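Local coordinates for DNA repair protein RAD2 (Saccharomyces cerevisiae, PDB 4Q0W) that cuts single-stranded DNA as a magnesium-dependent endonuclease in the incision step of nucleotide excision repair, at residues A[19-24]-A[212-217]; A[56-61]-A[355-360]; A[62-65]-A[70-73]; A[156-159]-A[164-167]. All coordinates share one frame; numbering follows the deposited sequence.

Contact 1 (A[19-24]-A[212-217]); sequences ESLEDK and NYVEFY
Leu-21 and Val-214 stand with their CA atoms 9.9 Å apart, and Glu-19 and Tyr-213 at 8.6 Å, so 19-24 runs past strand 213-218 without backbone pairing, and the gap is bridged by side chains of 19-24, one reaching a methyl and the other a carbonyl O. Between Leu-21 and Val-214 the approach is methyl to methyl: CD1 of Leu-21 lies 4.1 Å from CG1 of Val-214, the two side chains meeting at a slant. Val-214 has its CG1 set between its backbone N and carbonyl carbon (chi1 62°), which turns that methyl to the leucine. The second touch is polar in its atoms yet not a bond. Glu-19 bends at chi2 and brings OE1 to within 4.1 Å of the carbonyl O of Asn-212, acceptor facing acceptor; OE1 has no hydrogen-bond partner in the model, and its ion pair with Arg-17 is long and weak. After Leu-21 the chain reverses in a type II turn, closed by Lys-24 N donating to Leu-21 O over 2.9 Å. This loop links strands 14-17 and 25-29 of the N-domain, whereas strand 213-218 belongs to the I-domain and pairs antiparallel with 14-17. The touch therefore sits where the two regions of the catalytic core share one mixed sheet. Val-16, Ile-69 and Tyr-204 also touch Leu-21. With one buried aliphatic touch and a marginal glutamate whose OE1 is covered but unbonded, the direct attraction across the segments is apolar and small, and the backbone pairing of 14-17 with 213-218 probably does more to set their distance.

Contact 2 (A[56-61]-A[355-360]); sequences GFFRRI and DEILIP
The ring of Phe-58 reaches from helix 52-66 to two consecutive residues of helix 351-361, Ile-357 and Leu-358. Its far end does the touching: CZ lies 3.7 Å from CD2 of Leu-358, and the same methyl is 3.9 Å from CE2 of the ring. CE1 takes the other neighbour, at 4.0 Å from CG2 of Ile-357. Both methyls approach the ring obliquely. The reach depends on the first torsion of Phe-58, which sets CG opposite the backbone N (chi1 -176°) and carries the ring toward helix 351-361. Leu-358 does not start toward its partner, but its branched end swings nearer and supplies both CG and CD2 to the ring. The backbones stay apart, with CA of Phe-58 and CA of Leu-358 separated by 10.3 Å. Here an N-domain helix of the Rossmann-like nuclease core, the one leading into strand 70-75, receives the last helix modelled in the chain. Cut back to an alanine here, the side chain of Phe-58 no longer spans to the second helix, and a gap would probably open beside Leu-358 CD2 and Ile-357 CG2. In the next shell the Phe-58 ring also meets Trp-349 edge-to-face and touches Met-343, while Leu-358 rests on Leu-336, Leu-339 and Phe-161. Helix 336-347 is tied to helix 351-361 by a salt bridge from Asp-355 to Arg-340 as well. Next to Phe-58 in sequence, Phe-57 turns to other partners, among them Trp-33, Phe-37 and Leu-157.

Contact 3 (A[62-65]-A[70-73]); sequences CKLL and RPVF
Leu-64 and Pro-71 bury the most surface here, and the meeting of helix 52-66 with strand 70-75 is built on them. CD1 of Leu-64 is the shared point: it lies 4.0 Å from CB of Pro-71 and, at the same distance of 4.0 Å, from CE1 of Phe-73, so one methyl faces both residues, which lie two apart on the strand. Leu-64 starts toward the strand, with CG beside its own backbone N and away from its carbonyl carbon (chi1 -62°), and its side chain meets the proline ring aslant. Phe-73 comes from the opposite direction, and its ring receives the methyl obliquely. Leu-65 adds a looser touch at the start of the strand, its CD2 standing 4.4 Å from CD of Pro-71. Four residues separate the two segments, so the chain turns tightly from helix into strand. Strands 25-29 and 70-75 are parallel neighbours in the sheet, and helix 52-66, on the path between them, completes a beta-alpha-beta crossover of the Rossmann-like core. Val-28 of the earlier strand touches Leu-64, Pro-71 and Phe-73 alike and so floors the same apolar layer. Further along the strand, the side chain of Phe-73 is about 8 Å from that of Asp-29, a probable magnesium ligand. Since every touch joins carbon to carbon and no hydrogen bond spans the segments, the helix is held on the sheet by buried apolar surface, with the fit of the Leu-64 methyl as its main element.

Contact 4 (A[156-159]-A[164-167]); sequences ELLS and PYIT
Leu-158 and Tyr-165 form the close side of this contact, between the end of helix 148-160 and the short strand 165-167. CD1 of Leu-158 lies 4.0 Å from CB of Tyr-165, and further back CB of Leu-158 is 4.0 Å from CD2 of the ring. The leucine thus crosses the root of the tyrosine at a slant, meeting the ring obliquely. With CG held between the backbone N and carbonyl carbon (chi1 66°), Tyr-165 turns its ring to the helix. The other side is looser: Ser-159, exposed to solvent, offers CB to the ring edge, near its plane, at 4.5 Å from CE2. No hydrogen bond crosses between the segments; Leu-158 and the tyrosine share most of the buried surface, and the serine borders it. Both segments belong to the I-domain, and Tyr-165 lies about 11 Å, side chain to side chain, from Asp-29, a probable magnesium ligand. Strand 165-167 is outermost in the sheet of this chain and runs parallel to strand 70-75, whose Phe-73 and Phe-75 touch Leu-158 and Tyr-165; helix 148-160 packs over that edge, while its Leu-157 and Glu-156 reach helix 336-347.

How the contacts relate
From the N terminus, the loop 19-24 opens contact 1, which closes only at segment 212-217 and so ties the N-domain to the I-domain. Helix 52-66 then opens contact 2, closed by the last modelled helix; contacts 1 and 2 therefore cross. Contacts 3 and 4 are short closures in series, each from a helix into the following strand, and both nest inside the loops of contacts 1 and 2. Contact 3 probably hydrogen-bonds to contact 1 through Lys-24 O and Arg-70 N, and to contact 4 through the neighbouring strands 70-75 and 165-167. Helix 52-66 serves contacts 2 and 3, and its Ile-61 packs on Leu-158 of contact 4.

Contact 1 (A[19-24]-A[212-217])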
loop_
_atom_site.group_PDB
_atom_site.type_symbol
_atom_site.label_atom_id
_atom_site.label_comp_id
_atom_site.label_asym_id
_atom_site.label_seq_id
_atom_site.Cartn_x
_atom_site.Cartn_y
_atom_site.Cartn_z
ATOM N N GLU A 19 30.922 10.913 -18.091
ATOM C CA GLU A 19 31.903 11.450 -19.038
ATOM C C GLU A 19 31.484 12.762 -19.725
ATOM O O GLU A 19 32.339 13.583 -20.091
ATOM C CB GLU A 19 32.227 10.396 -20.113
ATOM C CG GLU A 19 32.981 9.152 -19.611
ATOM C CD GLU A 19 32.103 8.148 -18.857
ATOM O OE1 GLU A 19 30.890 8.409 -18.660
ATOM O OE2 GLU A 19 32.640 7.086 -18.457
ATOM N N SER A 20 30.178 12.964 -19.897
ATOM C CA SER A 20 29.694 14.146 -20.612
ATOM C C SER A 20 29.757 15.415 -19.763
ATOM O O SER A 20 29.685 16.528 -20.292
ATOM C CB SER A 20 28.266 13.931 -21.121
ATOM O OG SER A 20 27.371 13.723 -20.047
ATOM N N LEU A 21 29.910 15.251 -18.454
ATOM C CA LEU A 21 29.882 16.397 -17.547
ATOM C C LEU A 21 31.223 17.123 -17.447
ATOM O O LEU A 21 31.384 18.043 -16.637
ATOM C CB LEU A 21 29.415 15.950 -16.164
ATOM C CG LEU A 21 28.104 15.172 -16.164
ATOM C CD1 LEU A 21 27.724 14.730 -14.759
ATOM C CD2 LEU A 21 27.004 16.026 -16.782
ATOM N N GLU A 22 32.181 16.712 -18.278
ATOM C CA GLU A 22 33.519 17.287 -18.240
ATOM C C GLU A 22 33.478 18.802 -18.375
ATOM O O GLU A 22 32.804 19.319 -19.262
ATOM C CB GLU A 22 34.399 16.687 -19.340
ATOM C CG GLU A 22 35.781 17.286 -19.379
ATOM C CD GLU A 22 36.666 16.678 -20.459
ATOM O OE1 GLU A 22 37.255 17.456 -21.240
ATOM O OE2 GLU A 22 36.780 15.431 -20.518
ATOM N N ASP A 23 34.182 19.489 -17.470
ATOM C CA ASP A 23 34.248 20.957 -17.406
ATOM C C ASP A 23 32.976 21.667 -16.927
ATOM O O ASP A 23 32.969 22.897 -16.791
ATOM C CB ASP A 23 34.740 21.567 -18.723
ATOM C CG ASP A 23 36.154 21.143 -19.061
ATOM O OD1 ASP A 23 36.987 21.098 -18.135
ATOM O OD2 ASP A 23 36.426 20.844 -20.247
ATOM N N LYS A 24 31.907 20.920 -16.665
ATOM C CA LYS A 24 30.692 21.522 -16.123
ATOM C C LYS A 24 30.950 22.101 -14.735
ATOM O O LYS A 24 31.584 21.454 -13.898
ATOM C CB LYS A 24 29.559 20.495 -16.043
ATOM C CG LYS A 24 28.496 20.643 -17.127
ATOM C CD LYS A 24 29.118 20.720 -18.509
ATOM C CE LYS A 24 28.061 21.001 -19.573
ATOM N NZ LYS A 24 26.964 19.994 -19.556
ATOM N N ASN A 212 27.201 3.912 -14.272
ATOM C CA ASN A 212 27.918 4.642 -15.318
ATOM C C ASN A 212 27.221 5.949 -15.718
ATOM O O ASN A 212 27.829 6.820 -16.366
ATOM C CB ASN A 212 28.216 3.755 -16.544
ATOM C CG ASN A 212 26.962 3.139 -17.165
ATOM O OD1 ASN A 212 25.865 3.690 -17.080
ATOM N ND2 ASN A 212 27.135 1.988 -17.808
ATOM N N TYR A 213 25.960 6.086 -15.301
ATOM C CA TYR A 213 25.155 7.252 -15.656
ATOM C C TYR A 213 24.602 7.991 -14.429
ATOM O O TYR A 213 24.651 7.484 -13.305
ATOM C CB TYR A 213 24.009 6.839 -16.592
ATOM C CG TYR A 213 22.926 6.028 -15.913
ATOM C CD1 TYR A 213 23.090 4.667 -15.680
ATOM C CD2 TYR A 213 21.736 6.622 -15.503
ATOM C CE1 TYR A 213 22.099 3.916 -15.049
ATOM C CE2 TYR A 213 20.735 5.876 -14.870
ATOM C CZ TYR A 213 20.926 4.527 -14.650
ATOM O OH TYR A 213 19.947 3.781 -14.034
ATOM N N VAL A 214 24.079 9.191 -14.670
ATOM C CA VAL A 214 23.422 10.008 -13.650
ATOM C C VAL A 214 22.065 10.440 -14.225
ATOM O O VAL A 214 21.928 10.570 -15.451
ATOM C CB VAL A 214 24.304 11.237 -13.285
ATOM C CG1 VAL A 214 24.507 12.123 -14.484
ATOM C CG2 VAL A 214 23.711 12.045 -12.129
ATOM N N GLU A 215 21.054 10.628 -13.375
ATOM C CA GLU A 215 19.727 11.037 -13.864
ATOM C C GLU A 215 19.603 12.554 -13.979
ATOM O O GLU A 215 19.707 13.281 -12.978
ATOM C CB GLU A 215 18.615 10.491 -12.967
ATOM C CG GLU A 215 18.584 8.975 -12.878
ATOM C CD GLU A 215 17.455 8.467 -12.008
ATOM O OE1 GLU A 215 16.683 9.300 -11.480
ATOM O OE2 GLU A 215 17.339 7.231 -11.856
ATOM N N PHE A 216 19.382 13.034 -15.194
ATOM C CA PHE A 216 19.249 14.467 -15.430
ATOM C C PHE A 216 17.771 14.883 -15.497
ATOM O O PHE A 216 16.972 14.223 -16.160
ATOM C CB PHE A 216 19.955 14.839 -16.724
ATOM C CG PHE A 216 19.714 16.253 -17.168
ATOM C CD1 PHE A 216 20.353 17.311 -16.540
ATOM C CD2 PHE A 216 18.860 16.523 -18.233
ATOM C CE1 PHE A 216 20.145 18.617 -16.955
ATOM C CE2 PHE A 216 18.644 17.824 -18.654
ATOM C CZ PHE A 216 19.291 18.875 -18.016
ATOM N N TYR A 217 17.418 15.967 -14.806
ATOM C CA TYR A 217 16.047 16.480 -14.816
ATOM C C TYR A 217 16.077 17.956 -15.112
ATOM O O TYR A 217 16.932 18.685 -14.594
ATOM C CB TYR A 217 15.385 16.317 -13.443
ATOM C CG TYR A 217 15.147 14.895 -13.007
ATOM C CD1 TYR A 217 16.163 14.141 -12.424
ATOM C CD2 TYR A 217 13.904 14.311 -13.154
ATOM C CE1 TYR A 217 15.939 12.827 -12.016
ATOM C CE2 TYR A 217 13.668 13.000 -12.745
ATOM C CZ TYR A 217 14.687 12.267 -12.174
ATOM O OH TYR A 217 14.443 10.963 -11.777
#

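Contact 2 (A[56-61]-A[355-360])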
loop_
_atom_site.group_PDB
_atom_site.type_symbol
_atom_site.label_atom_id
_atom_site.label_comp_id
_atom_site.label_asym_id
_atom_site.label_seq_id
_atom_site.Cartn_x
_atom_site.Cartn_y
_atom_site.Cartn_z
ATOM N N GLY A 56 33.985 9.663 3.295
ATOM C CA GLY A 56 32.862 9.874 2.395
ATOM C C GLY A 56 33.072 11.061 1.479
ATOM O O GLY A 56 32.954 10.932 0.262
ATOM N N PHE A 57 33.376 12.221 2.059
ATOM C CA PHE A 57 33.633 13.411 1.259
ATOM C C PHE A 57 34.787 13.197 0.287
ATOM O O PHE A 57 34.677 13.569 -0.887
ATOM C CB PHE A 57 33.923 14.623 2.139
ATOM C CG PHE A 57 32.707 15.452 2.455
ATOM C CD1 PHE A 57 31.808 15.044 3.433
ATOM C CD2 PHE A 57 32.474 16.649 1.787
ATOM C CE1 PHE A 57 30.695 15.808 3.735
ATOM C CE2 PHE A 57 31.360 17.420 2.083
ATOM C CZ PHE A 57 30.468 16.994 3.061
ATOM N N PHE A 58 35.881 12.593 0.764
ATOM C CA PHE A 58 37.056 12.388 -0.090
ATOM C C PHE A 58 36.717 11.579 -1.354
ATOM O O PHE A 58 37.101 11.950 -2.466
ATOM C CB PHE A 58 38.205 11.721 0.692
ATOM C CG PHE A 58 39.482 11.563 -0.109
ATOM C CD1 PHE A 58 39.700 10.431 -0.888
ATOM C CD2 PHE A 58 40.475 12.540 -0.063
ATOM C CE1 PHE A 58 40.886 10.285 -1.627
ATOM C CE2 PHE A 58 41.656 12.400 -0.797
ATOM C CZ PHE A 58 41.854 11.272 -1.579
ATOM N N ARG A 59 36.007 10.474 -1.168
ATOM C CA ARG A 59 35.618 9.604 -2.269
ATOM C C ARG A 59 34.713 10.301 -3.299
ATOM O O ARG A 59 34.857 10.102 -4.517
ATOM C CB ARG A 59 34.904 8.372 -1.703
ATOM C CG ARG A 59 34.419 7.380 -2.756
ATOM C CD ARG A 59 33.771 6.161 -2.099
ATOM N N ARG A 60 33.771 11.107 -2.816
ATOM C CA ARG A 60 32.872 11.815 -3.726
ATOM C C ARG A 60 33.594 12.933 -4.474
ATOM O O ARG A 60 33.361 13.143 -5.663
ATOM C CB ARG A 60 31.642 12.346 -2.975
ATOM C CG ARG A 60 30.737 11.230 -2.485
ATOM C CD ARG A 60 29.398 11.761 -1.991
ATOM N NE ARG A 60 28.486 10.680 -1.647
ATOM C CZ ARG A 60 27.247 10.870 -1.203
ATOM N NH1 ARG A 60 26.777 12.100 -1.061
ATOM N NH2 ARG A 60 26.480 9.831 -0.902
ATOM N N ILE A 61 34.476 13.645 -3.776
ATOM C CA ILE A 61 35.260 14.711 -4.402
ATOM C C ILE A 61 36.108 14.132 -5.539
ATOM O O ILE A 61 36.212 14.718 -6.622
ATOM C CB ILE A 61 36.179 15.398 -3.371
ATOM C CG1 ILE A 61 35.364 16.299 -2.441
ATOM C CG2 ILE A 61 37.281 16.211 -4.059
ATOM C CD1 ILE A 61 36.141 16.749 -1.189
ATOM N N ASP A 355 48.756 9.453 -2.696
ATOM C CA ASP A 355 49.352 9.721 -3.996
ATOM C C ASP A 355 48.731 8.860 -5.097
ATOM O O ASP A 355 48.434 9.346 -6.178
ATOM C CB ASP A 355 50.865 9.471 -3.943
ATOM C CG ASP A 355 51.628 10.614 -3.305
ATOM O OD1 ASP A 355 50.981 11.508 -2.711
ATOM O OD2 ASP A 355 52.881 10.625 -3.396
ATOM N N GLU A 356 48.538 7.580 -4.806
ATOM C CA GLU A 356 48.050 6.633 -5.794
ATOM C C GLU A 356 46.715 7.101 -6.363
ATOM O O GLU A 356 46.443 6.924 -7.552
ATOM C CB GLU A 356 47.907 5.261 -5.152
ATOM C CG GLU A 356 47.452 4.167 -6.091
ATOM C CD GLU A 356 47.524 2.804 -5.437
ATOM O OE1 GLU A 356 47.685 2.754 -4.197
ATOM O OE2 GLU A 356 47.429 1.788 -6.163
ATOM N N ILE A 357 45.903 7.729 -5.511
ATOM C CA ILE A 357 44.595 8.244 -5.912
ATOM C C ILE A 357 44.679 9.668 -6.462
ATOM O O ILE A 357 44.056 9.989 -7.472
ATOM C CB ILE A 357 43.588 8.178 -4.730
ATOM C CG1 ILE A 357 43.297 6.718 -4.370
ATOM C CG2 ILE A 357 42.293 8.904 -5.071
ATOM C CD1 ILE A 357 42.658 6.519 -3.008
ATOM N N LEU A 358 45.469 10.517 -5.814
ATOM C CA LEU A 358 45.426 11.951 -6.088
ATOM C C LEU A 358 46.244 12.403 -7.300
ATOM O O LEU A 358 45.835 13.314 -8.027
ATOM C CB LEU A 358 45.852 12.743 -4.843
ATOM C CG LEU A 358 44.896 12.746 -3.646
ATOM C CD1 LEU A 358 45.530 13.480 -2.469
ATOM C CD2 LEU A 358 43.554 13.401 -4.025
ATOM N N ILE A 359 47.402 11.784 -7.509
ATOM C CA ILE A 359 48.282 12.176 -8.616
ATOM C C ILE A 359 47.610 12.123 -10.006
ATOM O O ILE A 359 47.732 13.084 -10.775
ATOM C CB ILE A 359 49.645 11.417 -8.577
ATOM C CG1 ILE A 359 50.488 11.912 -7.399
ATOM C CG2 ILE A 359 50.421 11.620 -9.868
ATOM C CD1 ILE A 359 51.748 11.093 -7.144
ATOM N N PRO A 360 46.889 11.025 -10.327
ATOM C CA PRO A 360 46.165 11.017 -11.610
ATOM C C PRO A 360 45.136 12.147 -11.733
ATOM O O PRO A 360 44.897 12.623 -12.844
ATOM C CB PRO A 360 45.441 9.665 -11.602
ATOM C CG PRO A 360 46.259 8.803 -10.701
ATOM C CD PRO A 360 46.781 9.727 -9.632
#

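Contact 3 (A[62-65]-A[70-73])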
loop_
_atom_site.group_PDB
_atom_site.type_symbol
_atom_site.label_atom_id
_atom_site.label_comp_id
_atom_site.label_asym_id
_atom_site.label_seq_id
_atom_site.Cartn_x
_atom_site.Cartn_y
_atom_site.Cartn_z
ATOM N N CYS A 62 36.708 12.974 -5.290
ATOM C CA CYS A 62 37.557 12.342 -6.288
ATOM C C CYS A 62 36.738 11.933 -7.518
ATOM O O CYS A 62 37.208 12.063 -8.642
ATOM C CB CYS A 62 38.291 11.145 -5.681
ATOM S SG CYS A 62 39.603 11.640 -4.506
ATOM N N LYS A 63 35.515 11.452 -7.302
ATOM C CA LYS A 63 34.657 11.058 -8.419
ATOM C C LYS A 63 34.366 12.270 -9.305
ATOM O O LYS A 63 34.531 12.204 -10.522
ATOM C CB LYS A 63 33.362 10.403 -7.919
ATOM C CG LYS A 63 32.449 9.891 -9.050
ATOM C CD LYS A 63 31.310 9.023 -8.514
ATOM C CE LYS A 63 30.340 8.613 -9.624
ATOM N NZ LYS A 63 29.221 7.761 -9.124
ATOM N N LEU A 64 33.976 13.384 -8.682
ATOM C CA LEU A 64 33.729 14.628 -9.409
ATOM C C LEU A 64 34.970 15.071 -10.192
ATOM O O LEU A 64 34.883 15.421 -11.375
ATOM C CB LEU A 64 33.286 15.739 -8.441
ATOM C CG LEU A 64 31.968 15.511 -7.676
ATOM C CD1 LEU A 64 31.759 16.554 -6.591
ATOM C CD2 LEU A 64 30.781 15.497 -8.633
ATOM N N LEU A 65 36.126 15.049 -9.536
ATOM C CA LEU A 65 37.344 15.520 -10.174
ATOM C C LEU A 65 37.769 14.581 -11.296
ATOM O O LEU A 65 38.267 15.028 -12.337
ATOM C CB LEU A 65 38.466 15.711 -9.148
ATOM C CG LEU A 65 38.315 16.906 -8.205
ATOM C CD1 LEU A 65 39.531 17.060 -7.276
ATOM C CD2 LEU A 65 38.046 18.205 -8.977
ATOM N N ARG A 70 33.784 20.737 -12.259
ATOM C CA ARG A 70 34.237 21.831 -11.406
ATOM C C ARG A 70 33.179 22.132 -10.338
ATOM O O ARG A 70 32.253 22.923 -10.572
ATOM C CB ARG A 70 34.537 23.072 -12.247
ATOM C CG ARG A 70 35.728 22.881 -13.197
ATOM C CD ARG A 70 35.532 23.616 -14.516
ATOM N NE ARG A 70 35.663 25.064 -14.382
ATOM C CZ ARG A 70 35.058 25.946 -15.178
ATOM N NH1 ARG A 70 34.269 25.529 -16.168
ATOM N NH2 ARG A 70 35.233 27.246 -14.981
ATOM N N PRO A 71 33.307 21.501 -9.157
ATOM C CA PRO A 71 32.222 21.624 -8.179
ATOM C C PRO A 71 32.307 22.898 -7.348
ATOM O O PRO A 71 33.389 23.440 -7.143
ATOM C CB PRO A 71 32.429 20.404 -7.271
ATOM C CG PRO A 71 33.909 20.126 -7.320
ATOM C CD PRO A 71 34.428 20.681 -8.651
ATOM N N VAL A 72 31.160 23.388 -6.898
ATOM C CA VAL A 72 31.161 24.303 -5.769
ATOM C C VAL A 72 30.222 23.763 -4.705
ATOM O O VAL A 72 29.041 23.522 -4.963
ATOM C CB VAL A 72 30.907 25.790 -6.160
ATOM C CG1 VAL A 72 29.974 25.898 -7.312
ATOM C CG2 VAL A 72 30.435 26.621 -4.955
ATOM N N PHE A 73 30.779 23.514 -3.527
ATOM C CA PHE A 73 30.037 22.868 -2.461
ATOM C C PHE A 73 29.170 23.879 -1.727
ATOM O O PHE A 73 29.604 24.999 -1.423
ATOM C CB PHE A 73 30.993 22.130 -1.503
ATOM C CG PHE A 73 31.334 20.739 -1.960
ATOM C CD1 PHE A 73 31.962 20.531 -3.189
ATOM C CD2 PHE A 73 31.017 19.639 -1.179
ATOM C CE1 PHE A 73 32.275 19.241 -3.630
ATOM C CE2 PHE A 73 31.329 18.341 -1.605
ATOM C CZ PHE A 73 31.954 18.144 -2.834
#

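Contact 4 (A[156-159]-A[164-167])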
loop_
_atom_site.group_PDB
_atom_site.type_symbol
_atom_site.label_atom_id
_atom_site.label_comp_id
_atom_site.label_asym_id
_atom_site.label_seq_id
_atom_site.Cartn_x
_atom_site.Cartn_y
_atom_site.Cartn_z
ATOM N N GLU A 156 37.924 22.059 5.366
ATOM C CA GLU A 156 39.382 22.123 5.247
ATOM C C GLU A 156 39.825 21.208 4.104
ATOM O O GLU A 156 40.662 21.576 3.288
ATOM C CB GLU A 156 40.058 21.716 6.560
ATOM C CG GLU A 156 41.594 21.667 6.501
ATOM C CD GLU A 156 42.215 23.017 6.209
ATOM O OE1 GLU A 156 41.595 24.049 6.545
ATOM O OE2 GLU A 156 43.325 23.053 5.633
ATOM N N LEU A 157 39.246 20.015 4.049
ATOM C CA LEU A 157 39.523 19.087 2.964
ATOM C C LEU A 157 39.230 19.745 1.622
ATOM O O LEU A 157 40.083 19.742 0.713
ATOM C CB LEU A 157 38.704 17.813 3.134
ATOM C CG LEU A 157 38.857 16.737 2.057
ATOM C CD1 LEU A 157 40.308 16.275 1.940
ATOM C CD2 LEU A 157 37.956 15.569 2.358
ATOM N N LEU A 158 38.039 20.333 1.511
ATOM C CA LEU A 158 37.635 21.032 0.292
ATOM C C LEU A 158 38.662 22.084 -0.135
ATOM O O LEU A 158 39.030 22.163 -1.310
ATOM C CB LEU A 158 36.258 21.673 0.474
ATOM C CG LEU A 158 35.085 20.702 0.340
ATOM C CD1 LEU A 158 33.776 21.344 0.824
ATOM C CD2 LEU A 158 34.963 20.228 -1.122
ATOM N N SER A 159 39.149 22.876 0.813
ATOM C CA SER A 159 40.065 23.949 0.436
ATOM C C SER A 159 41.454 23.425 0.040
ATOM O O SER A 159 42.094 23.982 -0.853
ATOM C CB SER A 159 40.142 25.026 1.518
ATOM O OG SER A 159 40.792 24.541 2.673
ATOM N N PRO A 164 36.027 25.498 -4.207
ATOM C CA PRO A 164 35.266 26.547 -3.534
ATOM C C PRO A 164 34.020 25.982 -2.852
ATOM O O PRO A 164 33.399 25.029 -3.348
ATOM C CB PRO A 164 34.868 27.490 -4.685
ATOM C CG PRO A 164 34.870 26.650 -5.901
ATOM C CD PRO A 164 35.930 25.585 -5.678
ATOM N N TYR A 165 33.685 26.545 -1.700
ATOM C CA TYR A 165 32.472 26.167 -0.988
ATOM C C TYR A 165 31.873 27.433 -0.398
ATOM O O TYR A 165 32.576 28.439 -0.229
ATOM C CB TYR A 165 32.742 25.106 0.096
ATOM C CG TYR A 165 33.613 25.595 1.241
ATOM C CD1 TYR A 165 33.045 26.214 2.349
ATOM C CD2 TYR A 165 34.998 25.438 1.212
ATOM C CE1 TYR A 165 33.824 26.679 3.399
ATOM C CE2 TYR A 165 35.794 25.899 2.268
ATOM C CZ TYR A 165 35.196 26.521 3.354
ATOM O OH TYR A 165 35.959 26.983 4.409
ATOM N N ILE A 166 30.570 27.392 -0.128
ATOM C CA ILE A 166 29.879 28.485 0.546
ATOM C C ILE A 166 28.903 27.897 1.556
ATOM O O ILE A 166 28.522 26.719 1.471
ATOM C CB ILE A 166 29.092 29.402 -0.433
ATOM C CG1 ILE A 166 28.075 28.593 -1.230
ATOM C CG2 ILE A 166 30.034 30.135 -1.395
ATOM C CD1 ILE A 166 27.306 29.437 -2.239
ATOM N N THR A 167 28.505 28.708 2.523
ATOM C CA THR A 167 27.429 28.301 3.410
ATOM C C THR A 167 26.240 29.169 3.053
ATOM O O THR A 167 26.337 30.395 3.082
ATOM C CB THR A 167 27.813 28.477 4.882
ATOM O OG1 THR A 167 29.004 27.730 5.143
ATOM C CG2 THR A 167 26.700 27.964 5.804
#